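Long-range contact in sigma-C capsid protein (Avian reovirus, PDB 2VRS), which forms the trimeric fibre with which the virus attaches to host cells, and also induces apoptosis in them: residues 83-88 with 101-106. Sequence-based numbering, arbitrary orientation.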
# COMPACT_ATOMS: atom_id res chain seq x y z
N MET C 83 19.19 -5.08 -8.52
CA MET C 83 19.68 -6.23 -9.30
C MET C 83 20.33 -5.78 -10.59
O MET C 83 19.85 -4.87 -11.26
CB MET C 83 18.53 -7.15 -9.64
CG MET C 83 17.82 -7.72 -8.47
SD MET C 83 16.47 -8.71 -9.16
CE MET C 83 15.76 -9.33 -7.68
N GLN C 84 21.43 -6.43 -10.96
CA GLN C 84 22.15 -6.09 -12.20
C GLN C 84 22.35 -7.41 -12.95
O GLN C 84 22.89 -8.39 -12.41
CB GLN C 84 23.50 -5.46 -11.88
CG GLN C 84 23.37 -4.19 -11.06
CD GLN C 84 24.72 -3.67 -10.65
OE1 GLN C 84 25.00 -3.50 -9.47
NE2 GLN C 84 25.58 -3.44 -11.63
N PHE C 85 21.81 -7.47 -14.16
CA PHE C 85 21.98 -8.65 -15.02
C PHE C 85 21.94 -8.29 -16.51
O PHE C 85 21.67 -7.14 -16.88
CB PHE C 85 20.94 -9.71 -14.66
CG PHE C 85 19.51 -9.19 -14.65
CD1 PHE C 85 18.76 -9.19 -15.83
CD2 PHE C 85 18.91 -8.74 -13.47
CE1 PHE C 85 17.42 -8.72 -15.82
CE2 PHE C 85 17.57 -8.27 -13.44
CZ PHE C 85 16.84 -8.26 -14.62
N ARG C 86 22.21 -9.28 -17.36
CA ARG C 86 22.11 -9.10 -18.79
C ARG C 86 20.88 -9.82 -19.35
O ARG C 86 20.54 -10.93 -18.91
CB ARG C 86 23.41 -9.59 -19.46
CG ARG C 86 24.64 -8.80 -18.97
CD ARG C 86 24.74 -7.47 -19.69
NE ARG C 86 25.64 -7.51 -20.84
CZ ARG C 86 25.30 -7.93 -22.07
NH1 ARG C 86 24.07 -8.37 -22.33
NH2 ARG C 86 26.22 -7.91 -23.04
N TRP C 87 20.23 -9.20 -20.32
CA TRP C 87 18.98 -9.77 -20.85
C TRP C 87 19.02 -9.71 -22.36
O TRP C 87 19.22 -8.62 -22.93
CB TRP C 87 17.78 -8.94 -20.36
CG TRP C 87 16.49 -9.65 -20.30
CD1 TRP C 87 16.12 -10.75 -21.03
CD2 TRP C 87 15.37 -9.31 -19.46
NE1 TRP C 87 14.82 -11.12 -20.69
CE2 TRP C 87 14.36 -10.27 -19.72
CE3 TRP C 87 15.15 -8.30 -18.49
CZ2 TRP C 87 13.12 -10.25 -19.04
CZ3 TRP C 87 13.90 -8.28 -17.82
CH2 TRP C 87 12.91 -9.25 -18.09
N MET C 88 18.89 -10.86 -23.02
CA MET C 88 18.85 -10.83 -24.48
C MET C 88 17.41 -10.61 -24.87
O MET C 88 16.53 -11.44 -24.60
CB MET C 88 19.40 -12.13 -25.10
CG MET C 88 19.60 -12.00 -26.61
SD MET C 88 19.70 -13.63 -27.39
CE MET C 88 18.10 -14.37 -26.99
N MET C 101 20.86 -6.50 -23.60
CA MET C 101 20.59 -5.37 -22.70
C MET C 101 21.27 -5.54 -21.36
O MET C 101 21.20 -6.59 -20.71
CB MET C 101 19.07 -5.25 -22.42
CG MET C 101 18.21 -5.11 -23.68
SD MET C 101 18.65 -3.75 -24.80
CE MET C 101 18.09 -2.36 -23.78
N THR C 102 21.94 -4.48 -20.91
CA THR C 102 22.38 -4.41 -19.53
C THR C 102 21.24 -3.82 -18.68
O THR C 102 20.74 -2.72 -18.95
CB THR C 102 23.63 -3.52 -19.45
OG1 THR C 102 24.66 -4.17 -20.22
CG2 THR C 102 24.09 -3.30 -18.02
N VAL C 103 20.82 -4.59 -17.69
CA VAL C 103 19.59 -4.24 -16.94
C VAL C 103 19.92 -3.97 -15.49
O VAL C 103 20.61 -4.75 -14.85
CB VAL C 103 18.51 -5.36 -16.98
CG1 VAL C 103 17.29 -4.95 -16.13
CG2 VAL C 103 18.10 -5.71 -18.43
N ASN C 104 19.41 -2.85 -14.96
CA ASN C 104 19.34 -2.64 -13.53
C ASN C 104 17.86 -2.64 -13.13
O ASN C 104 17.10 -1.88 -13.68
CB ASN C 104 19.90 -1.29 -13.16
CG ASN C 104 21.42 -1.28 -13.14
OD1 ASN C 104 22.03 -1.59 -12.13
ND2 ASN C 104 22.00 -0.90 -14.23
N ALA C 105 17.51 -3.52 -12.20
CA ALA C 105 16.16 -3.65 -11.70
C ALA C 105 16.15 -3.20 -10.24
O ALA C 105 16.79 -3.81 -9.37
CB ALA C 105 15.67 -5.16 -11.87
N HIS C 106 15.48 -2.08 -9.99
CA HIS C 106 15.42 -1.55 -8.64
C HIS C 106 14.14 -2.02 -8.00
O HIS C 106 13.03 -1.61 -8.40
CB HIS C 106 15.48 0.00 -8.68
CG HIS C 106 15.44 0.63 -7.31
ND1 HIS C 106 14.55 1.63 -6.98
CD2 HIS C 106 16.18 0.39 -6.20
CE1 HIS C 106 14.73 1.98 -5.72
NE2 HIS C 106 15.72 1.26 -5.23
O HOH W 1 24.85 -2.73 -14.23
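Val103 packs against one face of the Phe85 ring, its CB 4.1 Å from the ring centroid and 26° off the normal, a CH-pi contact. The ring comes back over Val103 on the facing strand because chi1 (53°) sets CG between the backbone N and the carbonyl carbon. A branched valine suits this place: CG1 meets Phe85 CZ, while CG2 turns to the edge of the Trp87 ring and lies 3.8 Å from Trp87 CB. The single methyl of Ala105 touches both Phe85 CE2 and Met83 CB. Met101 completes this buried face, where large apolar side chains belong, its bent chain leading off toward strand 111-119. The Trp87 indole meets Phe133 edge-to-face and gives its NE1 hydrogen to Asp134 O.

The backbones of 83-88 and 101-106 pair as antiparallel strands of one hairpin, with six hydrogen bonds at the Met83-Ala105, Phe85-Val103 and Trp87-Met101 pairs. At the non-hydrogen-bonded pairs CA-H groups point at carbonyls, as Gln84 CA does to Val103 O at 3.3 Å.

The other face is more exposed and suits polar groups. Gln84 and Asn104 run side by side, their amide planes 29° apart; Gln84 CG touches Asn104 OD1 at 3.1 Å. A water accepts from Gln84 NE2 at 2.8 Å and, weakly, from Asn104 ND2. Arg86, its chain bent at chi2 and chi3, lays its CD 3.3 Å from Thr102 OG1, and its charge reaches Asp100 in a long, weak ion pair.

Alternation thus gives this hairpin of the C-terminal domain an apolar, buried face and a polar, partly exposed one, where Asn104 packs on Tyr177 of a second subunit, while main-chain bonds hold the two strands together.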